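Long-range contacts in RNA-binding protein RMD9, mitochondrial (Saccharomyces cerevisiae S288C, PDB 7A9X), which binds a dodecameric motif in the 3'-untranslated regions of yeast mitochondrial mRNAs and takes part in their processing or stability: residues S438-L443 and L462-K467; A483-T488 and E542-I547. One frame throughout, in Å; residues are numbered along the deposited sequence.

Contact 1: residues S438-L443 and L462-K467; sequences SYRILL and LELVKK. With nucleotides of chain B.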
ATOM      1  N   SER A 438     -12.505  12.776  -6.254  1.00 69.39           N
ATOM      2  CA  SER A 438     -13.580  13.494  -5.576  1.00 71.53           C
ATOM      3  C   SER A 438     -14.888  13.385  -6.349  1.00 75.59           C
ATOM      4  O   SER A 438     -15.940  13.080  -5.775  1.00 78.27           O
ATOM      5  CB  SER A 438     -13.189  14.959  -5.387  1.00 72.74           C
ATOM      6  OG  SER A 438     -12.905  15.569  -6.637  1.00 77.74           O
ATOM      7  N   TYR A 439     -14.839  13.630  -7.660  1.00 78.21           N
ATOM      8  CA  TYR A 439     -16.051  13.561  -8.468  1.00 81.27           C
ATOM      9  C   TYR A 439     -16.629  12.152  -8.482  1.00 81.53           C
ATOM     10  O   TYR A 439     -17.854  11.989  -8.545  1.00 87.34           O
ATOM     11  CB  TYR A 439     -15.759  14.048  -9.888  1.00 82.75           C
ATOM     12  CG  TYR A 439     -15.251  15.476  -9.945  1.00 89.98           C
ATOM     13  CD1 TYR A 439     -13.897  15.759  -9.804  1.00 91.72           C
ATOM     14  CD2 TYR A 439     -16.125  16.540 -10.136  1.00 94.17           C
ATOM     15  CE1 TYR A 439     -13.427  17.061  -9.851  1.00 91.79           C
ATOM     16  CE2 TYR A 439     -15.663  17.847 -10.186  1.00 96.95           C
ATOM     17  CZ  TYR A 439     -14.312  18.100 -10.044  1.00 97.07           C
ATOM     18  OH  TYR A 439     -13.845  19.393 -10.093  1.00103.39           O
ATOM     19  N   ARG A 440     -15.776  11.128  -8.413  1.00 79.37           N
ATOM     20  CA  ARG A 440     -16.277   9.764  -8.276  1.00 76.76           C
ATOM     21  C   ARG A 440     -16.991   9.573  -6.944  1.00 75.85           C
ATOM     22  O   ARG A 440     -18.079   8.989  -6.895  1.00 79.40           O
ATOM     23  CB  ARG A 440     -15.130   8.762  -8.415  1.00 73.79           C
ATOM     24  CG  ARG A 440     -14.668   8.537  -9.842  1.00 71.25           C
ATOM     25  CD  ARG A 440     -13.429   7.662  -9.893  1.00 68.19           C
ATOM     26  NE  ARG A 440     -13.022   7.385 -11.267  1.00 74.66           N
ATOM     27  CZ  ARG A 440     -11.889   6.776 -11.603  1.00 69.59           C
ATOM     28  NH1 ARG A 440     -11.040   6.382 -10.662  1.00 67.55           N
ATOM     29  NH2 ARG A 440     -11.606   6.567 -12.881  1.00 71.53           N
ATOM     30  N   ILE A 441     -16.396  10.064  -5.854  1.00 66.67           N
ATOM     31  CA  ILE A 441     -16.986   9.874  -4.533  1.00 73.31           C
ATOM     32  C   ILE A 441     -18.260  10.694  -4.389  1.00 74.93           C
ATOM     33  O   ILE A 441     -19.240  10.242  -3.785  1.00 70.99           O
ATOM     34  CB  ILE A 441     -15.961  10.222  -3.439  1.00 67.93           C
ATOM     35  CG1 ILE A 441     -14.730   9.322  -3.563  1.00 62.43           C
ATOM     36  CG2 ILE A 441     -16.586  10.079  -2.060  1.00 63.15           C
ATOM     37  CD1 ILE A 441     -13.553   9.793  -2.750  1.00 61.25           C
ATOM     38  N   LEU A 442     -18.269  11.913  -4.939  1.00 75.14           N
ATOM     39  CA  LEU A 442     -19.466  12.747  -4.870  1.00 82.19           C
ATOM     40  C   LEU A 442     -20.648  12.073  -5.555  1.00 89.58           C
ATOM     41  O   LEU A 442     -21.786  12.164  -5.080  1.00 97.30           O
ATOM     42  CB  LEU A 442     -19.187  14.116  -5.491  1.00 83.46           C
ATOM     43  CG  LEU A 442     -18.369  15.088  -4.636  1.00 84.91           C
ATOM     44  CD1 LEU A 442     -17.864  16.250  -5.474  1.00 89.20           C
ATOM     45  CD2 LEU A 442     -19.205  15.601  -3.476  1.00 84.80           C
ATOM     46  N   LEU A 443     -20.400  11.384  -6.671  1.00 85.42           N
ATOM     47  CA  LEU A 443     -21.460  10.597  -7.292  1.00 81.03           C
ATOM     48  C   LEU A 443     -21.832   9.400  -6.427  1.00 77.52           C
ATOM     49  O   LEU A 443     -23.020   9.124  -6.218  1.00 75.20           O
ATOM     50  CB  LEU A 443     -21.032  10.136  -8.685  1.00 80.04           C
ATOM     51  CG  LEU A 443     -22.015   9.221  -9.423  1.00 80.05           C
ATOM     52  CD1 LEU A 443     -23.356   9.913  -9.620  1.00 82.01           C
ATOM     53  CD2 LEU A 443     -21.441   8.771 -10.758  1.00 84.64           C
ATOM     54  N   LEU A 462     -22.451  13.854 -15.044  1.00104.26           N
ATOM     55  CA  LEU A 462     -21.964  14.686 -16.138  1.00106.11           C
ATOM     56  C   LEU A 462     -20.679  15.405 -15.750  1.00105.57           C
ATOM     57  O   LEU A 462     -19.714  15.431 -16.523  1.00105.78           O
ATOM     58  CB  LEU A 462     -23.040  15.693 -16.552  1.00109.78           C
ATOM     59  CG  LEU A 462     -24.293  15.126 -17.222  1.00108.53           C
ATOM     60  CD1 LEU A 462     -25.350  16.207 -17.386  1.00111.03           C
ATOM     61  CD2 LEU A 462     -23.949  14.497 -18.563  1.00107.07           C
ATOM     62  N   GLU A 463     -20.644  15.986 -14.547  1.00108.05           N
ATOM     63  CA  GLU A 463     -19.447  16.697 -14.109  1.00119.75           C
ATOM     64  C   GLU A 463     -18.263  15.751 -13.946  1.00117.47           C
ATOM     65  O   GLU A 463     -17.110  16.175 -14.089  1.00117.11           O
ATOM     66  CB  GLU A 463     -19.728  17.443 -12.804  1.00128.65           C
ATOM     67  CG  GLU A 463     -18.670  18.477 -12.445  1.00140.15           C
ATOM     68  CD  GLU A 463     -19.065  19.342 -11.263  1.00148.43           C
ATOM     69  OE1 GLU A 463     -20.194  19.177 -10.753  1.00151.04           O
ATOM     70  OE2 GLU A 463     -18.247  20.188 -10.845  1.00151.20           O
ATOM     71  N   LEU A 464     -18.524  14.474 -13.660  1.00111.22           N
ATOM     72  CA  LEU A 464     -17.448  13.489 -13.616  1.00103.59           C
ATOM     73  C   LEU A 464     -16.903  13.214 -15.013  1.00 98.40           C
ATOM     74  O   LEU A 464     -15.685  13.201 -15.222  1.00 94.19           O
ATOM     75  CB  LEU A 464     -17.940  12.196 -12.964  1.00100.42           C
ATOM     76  CG  LEU A 464     -17.012  10.982 -13.052  1.00 96.72           C
ATOM     77  CD1 LEU A 464     -15.673  11.263 -12.382  1.00 93.93           C
ATOM     78  CD2 LEU A 464     -17.674   9.751 -12.446  1.00 90.53           C
ATOM     79  N   VAL A 465     -17.793  12.994 -15.984  1.00100.94           N
ATOM     80  CA  VAL A 465     -17.352  12.769 -17.359  1.00106.43           C
ATOM     81  C   VAL A 465     -16.621  13.995 -17.890  1.00111.67           C
ATOM     82  O   VAL A 465     -15.630  13.877 -18.622  1.00113.25           O
ATOM     83  CB  VAL A 465     -18.547  12.389 -18.254  1.00106.57           C
ATOM     84  CG1 VAL A 465     -18.083  12.125 -19.677  1.00108.93           C
ATOM     85  CG2 VAL A 465     -19.269  11.172 -17.695  1.00100.43           C
ATOM     86  N   LYS A 466     -17.091  15.190 -17.526  1.00113.37           N
ATOM     87  CA  LYS A 466     -16.395  16.409 -17.924  1.00115.21           C
ATOM     88  C   LYS A 466     -14.992  16.452 -17.331  1.00114.30           C
ATOM     89  O   LYS A 466     -14.011  16.702 -18.041  1.00119.12           O
ATOM     90  CB  LYS A 466     -17.200  17.639 -17.503  1.00115.57           C
ATOM     91  CG  LYS A 466     -18.488  17.837 -18.290  1.00122.90           C
ATOM     92  CD  LYS A 466     -19.275  19.036 -17.779  1.00128.38           C
ATOM     93  CE  LYS A 466     -20.567  19.231 -18.561  1.00131.64           C
ATOM     94  NZ  LYS A 466     -21.361  20.385 -18.052  1.00131.89           N
ATOM     95  N   LYS A 467     -14.875  16.192 -16.024  1.00108.67           N
ATOM     96  CA  LYS A 467     -13.564  16.216 -15.383  1.00102.19           C
ATOM     97  C   LYS A 467     -12.660  15.107 -15.904  1.00 96.23           C
ATOM     98  O   LYS A 467     -11.432  15.253 -15.891  1.00 93.96           O
ATOM     99  CB  LYS A 467     -13.716  16.109 -13.865  1.00102.33           C
ATOM    100  CG  LYS A 467     -12.436  16.399 -13.093  1.00105.56           C
ATOM    101  CD  LYS A 467     -11.968  17.831 -13.317  1.00116.27           C
ATOM    102  CE  LYS A 467     -10.697  18.128 -12.536  1.00120.18           C
ATOM    103  NZ  LYS A 467     -10.244  19.535 -12.725  1.00126.08           N
TER
ATOM    104  P     U B  11     -12.014   4.107  -0.641  1.00 68.38           P
ATOM    105  OP1   U B  11     -13.155   3.661   0.201  1.00 64.04           O
ATOM    106  OP2   U B  11     -10.853   3.201  -0.829  1.00 63.43           O
ATOM    107  O5'   U B  11     -12.576   4.497  -2.081  1.00 64.26           O
ATOM    108  C5'   U B  11     -13.721   5.321  -2.223  1.00 64.61           C
ATOM    109  C4'   U B  11     -13.962   5.687  -3.664  1.00 66.48           C
ATOM    110  O4'   U B  11     -12.906   6.566  -4.133  1.00 69.78           O
ATOM    111  C3'   U B  11     -13.946   4.537  -4.658  1.00 66.79           C
ATOM    112  O3'   U B  11     -15.159   3.808  -4.686  1.00 71.97           O
ATOM    113  C2'   U B  11     -13.620   5.238  -5.968  1.00 66.50           C
ATOM    114  O2'   U B  11     -14.766   5.895  -6.489  1.00 71.05           O
ATOM    115  C1'   U B  11     -12.632   6.305  -5.495  1.00 69.34           C
ATOM    116  N1    U B  11     -11.229   5.850  -5.611  1.00 69.68           N
ATOM    117  C2    U B  11     -10.652   5.829  -6.867  1.00 73.77           C
ATOM    118  O2    U B  11     -11.240   6.167  -7.881  1.00 71.88           O
ATOM    119  N3    U B  11      -9.348   5.399  -6.892  1.00 75.04           N
ATOM    120  C4    U B  11      -8.586   4.995  -5.814  1.00 72.83           C
ATOM    121  O4    U B  11      -7.425   4.629  -5.994  1.00 72.06           O
ATOM    122  C5    U B  11      -9.257   5.045  -4.552  1.00 63.37           C
ATOM    123  C6    U B  11     -10.525   5.460  -4.497  1.00 63.79           C
TER

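Contact 2: residues A483-T488 and E542-I547; sequences ALRDAT and ELYLKI. With nucleotides of chain B.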
ATOM      1  N   ALA A 483     -19.297   3.897  -9.415  1.00 73.56           N
ATOM      2  CA  ALA A 483     -19.893   4.996  -8.664  1.00 73.57           C
ATOM      3  C   ALA A 483     -21.332   5.245  -9.096  1.00 75.93           C
ATOM      4  O   ALA A 483     -22.198   5.519  -8.258  1.00 78.07           O
ATOM      5  CB  ALA A 483     -19.055   6.263  -8.833  1.00 70.61           C
ATOM      6  N   LEU A 484     -21.609   5.160 -10.399  1.00 82.45           N
ATOM      7  CA  LEU A 484     -22.982   5.315 -10.868  1.00 84.94           C
ATOM      8  C   LEU A 484     -23.846   4.143 -10.420  1.00 85.56           C
ATOM      9  O   LEU A 484     -25.017   4.323 -10.066  1.00 90.47           O
ATOM     10  CB  LEU A 484     -23.002   5.449 -12.392  1.00 89.58           C
ATOM     11  CG  LEU A 484     -24.326   5.821 -13.065  1.00 92.86           C
ATOM     12  CD1 LEU A 484     -24.747   7.241 -12.705  1.00 90.40           C
ATOM     13  CD2 LEU A 484     -24.212   5.656 -14.573  1.00 96.38           C
ATOM     14  N   ARG A 485     -23.282   2.932 -10.425  1.00 85.36           N
ATOM     15  CA  ARG A 485     -24.016   1.771  -9.934  1.00 83.22           C
ATOM     16  C   ARG A 485     -24.329   1.900  -8.447  1.00 80.85           C
ATOM     17  O   ARG A 485     -25.450   1.603  -8.017  1.00 81.11           O
ATOM     18  CB  ARG A 485     -23.220   0.498 -10.216  1.00 77.63           C
ATOM     19  CG  ARG A 485     -23.718  -0.733  -9.486  1.00 78.61           C
ATOM     20  CD  ARG A 485     -22.702  -1.183  -8.452  1.00 84.10           C
ATOM     21  NE  ARG A 485     -21.455  -1.608  -9.079  1.00 90.27           N
ATOM     22  CZ  ARG A 485     -20.303  -1.758  -8.432  1.00 87.21           C
ATOM     23  NH1 ARG A 485     -19.223  -2.154  -9.091  1.00 86.44           N
ATOM     24  NH2 ARG A 485     -20.229  -1.505  -7.133  1.00 82.64           N
ATOM     25  N   ASP A 486     -23.357   2.348  -7.650  1.00 75.27           N
ATOM     26  CA  ASP A 486     -23.584   2.504  -6.218  1.00 75.40           C
ATOM     27  C   ASP A 486     -24.625   3.568  -5.904  1.00 81.28           C
ATOM     28  O   ASP A 486     -25.274   3.494  -4.855  1.00 88.75           O
ATOM     29  CB  ASP A 486     -22.268   2.834  -5.510  1.00 69.48           C
ATOM     30  CG  ASP A 486     -21.383   1.618  -5.338  1.00 72.34           C
ATOM     31  OD1 ASP A 486     -21.853   0.500  -5.642  1.00 72.57           O
ATOM     32  OD2 ASP A 486     -20.225   1.776  -4.902  1.00 72.08           O
ATOM     33  N   ALA A 487     -24.810   4.545  -6.786  1.00 86.09           N
ATOM     34  CA  ALA A 487     -25.787   5.603  -6.576  1.00 84.91           C
ATOM     35  C   ALA A 487     -27.176   5.242  -7.084  1.00 84.60           C
ATOM     36  O   ALA A 487     -28.112   6.024  -6.889  1.00 85.49           O
ATOM     37  CB  ALA A 487     -25.315   6.898  -7.244  1.00 86.39           C
ATOM     38  N   THR A 488     -27.336   4.089  -7.731  1.00 85.40           N
ATOM     39  CA  THR A 488     -28.632   3.707  -8.279  1.00 86.91           C
ATOM     40  C   THR A 488     -29.025   2.300  -7.840  1.00 87.83           C
ATOM     41  O   THR A 488     -29.913   2.129  -6.998  1.00 88.40           O
ATOM     42  CB  THR A 488     -28.614   3.802  -9.809  1.00 89.09           C
ATOM     43  OG1 THR A 488     -27.611   2.923 -10.334  1.00 87.16           O
ATOM     44  CG2 THR A 488     -28.314   5.230 -10.264  1.00 87.49           C
ATOM     45  N   GLU A 542     -33.641   2.745 -13.917  1.00118.97           N
ATOM     46  CA  GLU A 542     -33.874   3.105 -15.313  1.00127.79           C
ATOM     47  C   GLU A 542     -32.877   4.156 -15.788  1.00125.75           C
ATOM     48  O   GLU A 542     -32.357   4.067 -16.906  1.00129.67           O
ATOM     49  CB  GLU A 542     -35.307   3.598 -15.497  1.00134.34           C
ATOM     50  CG  GLU A 542     -36.352   2.560 -15.126  1.00139.45           C
ATOM     51  CD  GLU A 542     -37.749   2.971 -15.540  1.00148.01           C
ATOM     52  OE1 GLU A 542     -38.508   2.104 -16.023  1.00150.21           O
ATOM     53  OE2 GLU A 542     -38.088   4.164 -15.385  1.00150.24           O
ATOM     54  N   LEU A 543     -32.593   5.157 -14.951  1.00116.50           N
ATOM     55  CA  LEU A 543     -31.572   6.140 -15.297  1.00109.57           C
ATOM     56  C   LEU A 543     -30.202   5.484 -15.420  1.00107.93           C
ATOM     57  O   LEU A 543     -29.405   5.843 -16.295  1.00108.52           O
ATOM     58  CB  LEU A 543     -31.539   7.254 -14.250  1.00104.14           C
ATOM     59  CG  LEU A 543     -30.501   8.353 -14.488  1.00106.26           C
ATOM     60  CD1 LEU A 543     -30.827   9.132 -15.752  1.00109.50           C
ATOM     61  CD2 LEU A 543     -30.412   9.280 -13.290  1.00104.70           C
ATOM     62  N   TYR A 544     -29.918   4.511 -14.553  1.00102.79           N
ATOM     63  CA  TYR A 544     -28.641   3.808 -14.591  1.00100.15           C
ATOM     64  C   TYR A 544     -28.461   3.058 -15.906  1.00104.24           C
ATOM     65  O   TYR A 544     -27.400   3.130 -16.537  1.00101.20           O
ATOM     66  CB  TYR A 544     -28.554   2.856 -13.399  1.00 96.58           C
ATOM     67  CG  TYR A 544     -27.438   1.841 -13.464  1.00 90.20           C
ATOM     68  CD1 TYR A 544     -26.130   2.194 -13.160  1.00 85.52           C
ATOM     69  CD2 TYR A 544     -27.701   0.520 -13.804  1.00 91.18           C
ATOM     70  CE1 TYR A 544     -25.112   1.262 -13.209  1.00 85.85           C
ATOM     71  CE2 TYR A 544     -26.692  -0.418 -13.853  1.00 89.68           C
ATOM     72  CZ  TYR A 544     -25.399  -0.042 -13.552  1.00 88.89           C
ATOM     73  OH  TYR A 544     -24.390  -0.972 -13.599  1.00 87.38           O
ATOM     74  N   LEU A 545     -29.498   2.335 -16.340  1.00106.71           N
ATOM     75  CA  LEU A 545     -29.409   1.596 -17.595  1.00107.16           C
ATOM     76  C   LEU A 545     -29.409   2.526 -18.799  1.00108.63           C
ATOM     77  O   LEU A 545     -28.880   2.169 -19.857  1.00108.38           O
ATOM     78  CB  LEU A 545     -30.558   0.595 -17.697  1.00108.44           C
ATOM     79  CG  LEU A 545     -30.509  -0.571 -16.711  1.00107.62           C
ATOM     80  CD1 LEU A 545     -31.796  -1.373 -16.779  1.00108.00           C
ATOM     81  CD2 LEU A 545     -29.307  -1.459 -16.998  1.00107.54           C
ATOM     82  N   LYS A 546     -30.000   3.714 -18.662  1.00111.63           N
ATOM     83  CA  LYS A 546     -29.994   4.668 -19.764  1.00115.46           C
ATOM     84  C   LYS A 546     -28.603   5.250 -19.980  1.00114.43           C
ATOM     85  O   LYS A 546     -28.158   5.400 -21.124  1.00117.48           O
ATOM     86  CB  LYS A 546     -31.007   5.780 -19.495  1.00119.96           C
ATOM     87  CG  LYS A 546     -30.973   6.906 -20.509  1.00127.55           C
ATOM     88  CD  LYS A 546     -31.940   8.008 -20.128  1.00135.24           C
ATOM     89  CE  LYS A 546     -33.367   7.496 -20.087  1.00140.79           C
ATOM     90  NZ  LYS A 546     -34.325   8.586 -19.769  1.00146.96           N
ATOM     91  N   ILE A 547     -27.900   5.572 -18.893  1.00112.92           N
ATOM     92  CA  ILE A 547     -26.561   6.139 -19.017  1.00110.00           C
ATOM     93  C   ILE A 547     -25.576   5.089 -19.514  1.00105.68           C
ATOM     94  O   ILE A 547     -24.673   5.392 -20.303  1.00105.51           O
ATOM     95  CB  ILE A 547     -26.117   6.744 -17.674  1.00105.55           C
ATOM     96  CG1 ILE A 547     -27.116   7.809 -17.218  1.00103.24           C
ATOM     97  CG2 ILE A 547     -24.733   7.344 -17.797  1.00104.05           C
ATOM     98  CD1 ILE A 547     -26.824   8.372 -15.851  1.00100.08           C
TER
ATOM     99  P     U B  13     -16.206  -2.669  -7.737  1.00 75.10           P
ATOM    100  OP1   U B  13     -16.905  -2.487  -9.034  1.00 76.39           O
ATOM    101  OP2   U B  13     -16.816  -2.129  -6.495  1.00 88.65           O
ATOM    102  O5'   U B  13     -15.960  -4.226  -7.515  1.00 76.22           O
ATOM    103  C5'   U B  13     -15.098  -4.696  -6.489  1.00 75.33           C
ATOM    104  C4'   U B  13     -15.359  -6.148  -6.187  1.00 79.90           C
ATOM    105  O4'   U B  13     -16.668  -6.285  -5.573  1.00 80.17           O
ATOM    106  C3'   U B  13     -15.409  -7.066  -7.400  1.00 90.35           C
ATOM    107  O3'   U B  13     -14.122  -7.509  -7.797  1.00 94.31           O
ATOM    108  C2'   U B  13     -16.320  -8.197  -6.940  1.00 94.14           C
ATOM    109  O2'   U B  13     -15.599  -9.133  -6.152  1.00 98.66           O
ATOM    110  C1'   U B  13     -17.303  -7.457  -6.032  1.00 86.17           C
ATOM    111  N1    U B  13     -18.552  -7.066  -6.726  1.00 86.53           N
ATOM    112  C2    U B  13     -19.445  -8.049  -7.119  1.00 92.74           C
ATOM    113  O2    U B  13     -19.260  -9.242  -6.942  1.00 97.80           O
ATOM    114  N3    U B  13     -20.576  -7.580  -7.744  1.00 93.22           N
ATOM    115  C4    U B  13     -20.908  -6.265  -8.003  1.00 87.72           C
ATOM    116  O4    U B  13     -21.968  -6.005  -8.577  1.00 91.28           O
ATOM    117  C5    U B  13     -19.942  -5.311  -7.559  1.00 81.75           C
ATOM    118  C6    U B  13     -18.830  -5.736  -6.949  1.00 79.88           C
ATOM    119  P     U B  14     -13.601  -7.282  -9.300  1.00 92.21           P
ATOM    120  OP1   U B  14     -12.210  -7.792  -9.367  1.00 93.16           O
ATOM    121  OP2   U B  14     -13.879  -5.877  -9.691  1.00 88.09           O
ATOM    122  O5'   U B  14     -14.521  -8.240 -10.183  1.00 97.19           O
ATOM    123  C5'   U B  14     -14.543  -9.647  -9.957  1.00 98.24           C
ATOM    124  C4'   U B  14     -15.585 -10.345 -10.799  1.00107.72           C
ATOM    125  O4'   U B  14     -16.888  -9.750 -10.537  1.00107.36           O
ATOM    126  C3'   U B  14     -15.375 -10.267 -12.311  1.00113.34           C
ATOM    127  O3'   U B  14     -15.816 -11.482 -12.918  1.00115.12           O
ATOM    128  C2'   U B  14     -16.299  -9.124 -12.721  1.00113.53           C
ATOM    129  O2'   U B  14     -16.730  -9.166 -14.066  1.00120.41           O
ATOM    130  C1'   U B  14     -17.461  -9.302 -11.749  1.00107.21           C
ATOM    131  N1    U B  14     -18.196  -8.057 -11.477  1.00101.14           N
ATOM    132  C2    U B  14     -19.473  -7.931 -11.988  1.00101.57           C
ATOM    133  O2    U B  14     -20.011  -8.807 -12.640  1.00110.85           O
ATOM    134  N3    U B  14     -20.094  -6.740 -11.702  1.00 93.85           N
ATOM    135  C4    U B  14     -19.577  -5.687 -10.975  1.00 92.19           C
ATOM    136  O4    U B  14     -20.257  -4.675 -10.802  1.00 91.39           O
ATOM    137  C5    U B  14     -18.249  -5.897 -10.484  1.00 92.45           C
ATOM    138  C6    U B  14     -17.621  -7.047 -10.747  1.00 97.13           C
TER

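Contact 1: residues S438-L443 and L462-K467
The Tyr439 ring is the main body that segment 438-443 presses against segment 462-467. Lys467 lays its aliphatic chain over one face. Its CB sits 4.1 Å from the centroid of the Tyr439 ring, only 10° off the normal, a CH-pi contact. CG of Lys467 is anti to its backbone N (chi1 -169°), which puts it 3.5 Å from Tyr439 CE1. The bend at chi2 then carries CD along the ring toward CZ. Glu463 comes to the edge of the ring, with OE2 3.5 Å from Tyr439 CE2. At the base of the side chain, Leu464 CD1 packs on Tyr439 CB at 3.7 Å and also touches Arg440 CG. An alanine in place of Tyr439 would probably open a gap between the helices and leave the Lys467 chain without a surface to lie on. No hydrogen bond joins the segments. Arg440 extends past Leu464 to the RNA, where NH1 gives a 2.8 Å hydrogen bond to O2 of U11 of chain B. Salt bridges to Asp480 and Asp134 hold its guanidinium. The segments run antiparallel (166°), their axes 9.2 Å apart, consistent with the helical hairpin of a pentatricopeptide repeat, PPR8. Helices 401-410 and 478-486 pack against helix 436-445.

Contact 2: residues A483-T488 and E542-I547
Tyr544 lays its ring alongside the start of the Arg485 side chain, and the two point the same way. Its CE1 lies 3.5 Å from Arg485 CA and nearly as close to CB. The ring reaches there because CG is anti to the backbone N (chi1 167°). Its hydroxyl, at the far end, is hydrogen-bonded to the backbone O of Tyr564. Thr488 crosses Tyr544 at about a right angle, with OG1 3.2 Å from Tyr544 CB. That hydroxyl is the donor to Leu484 O, one turn back, at 3.0 Å, which fixes its rotation. Leu484 fills the other part of the interface. Its CD2 meets Ile547 CG2 at 3.7 Å, and its CG stands 4.1 Å from Tyr544 CD1. The contact is buried and mostly van der Waals packing, and no hydrogen bond crosses it. It lies beyond the last repeat assigned to the protein, PPR8, where the helical array continues: helix 540-551 packs on the C-terminal part of helix 478-486, and Ile547 also touches Leu458 and Trp461 of helix 454-470. Past the tyrosine, Arg485 bends at chi2 and chi3 and turns to the RNA. C5 of U13 of chain B lies over one face of its guanidinium, 3.5 Å above the plane and offset toward the rim. NH1 points to the phosphate of the same nucleotide, though its hydrogen bond to OP1 is modelled too short for its length to be trusted. On the protein side, NH2 makes a 3.0 Å salt bridge to Asp486 OD1, meeting that oxygen from above the carboxylate plane.

Contact 1 and contact 2 are neighbours, their centres about 13 Å apart and both well away from the centre of the chain. Contact 2 is buried throughout. Contact 1 is only partly so, with Glu463 exposed. They share no helix, yet they touch: Leu443 of contact 1 packs on Ala483, Leu484 and Ala487 of contact 2. Contact 1 probably lies within one repeat, PPR8, whereas contact 2 joins helices distant in sequence. Both are built on a tyrosine, covered by a lysine chain in one and set beside an arginine in the other. Each sends an arginine to the RNA, Arg440 to a base oxygen and Arg485 toward a phosphate, with a doubtful bond length, and against a uracil.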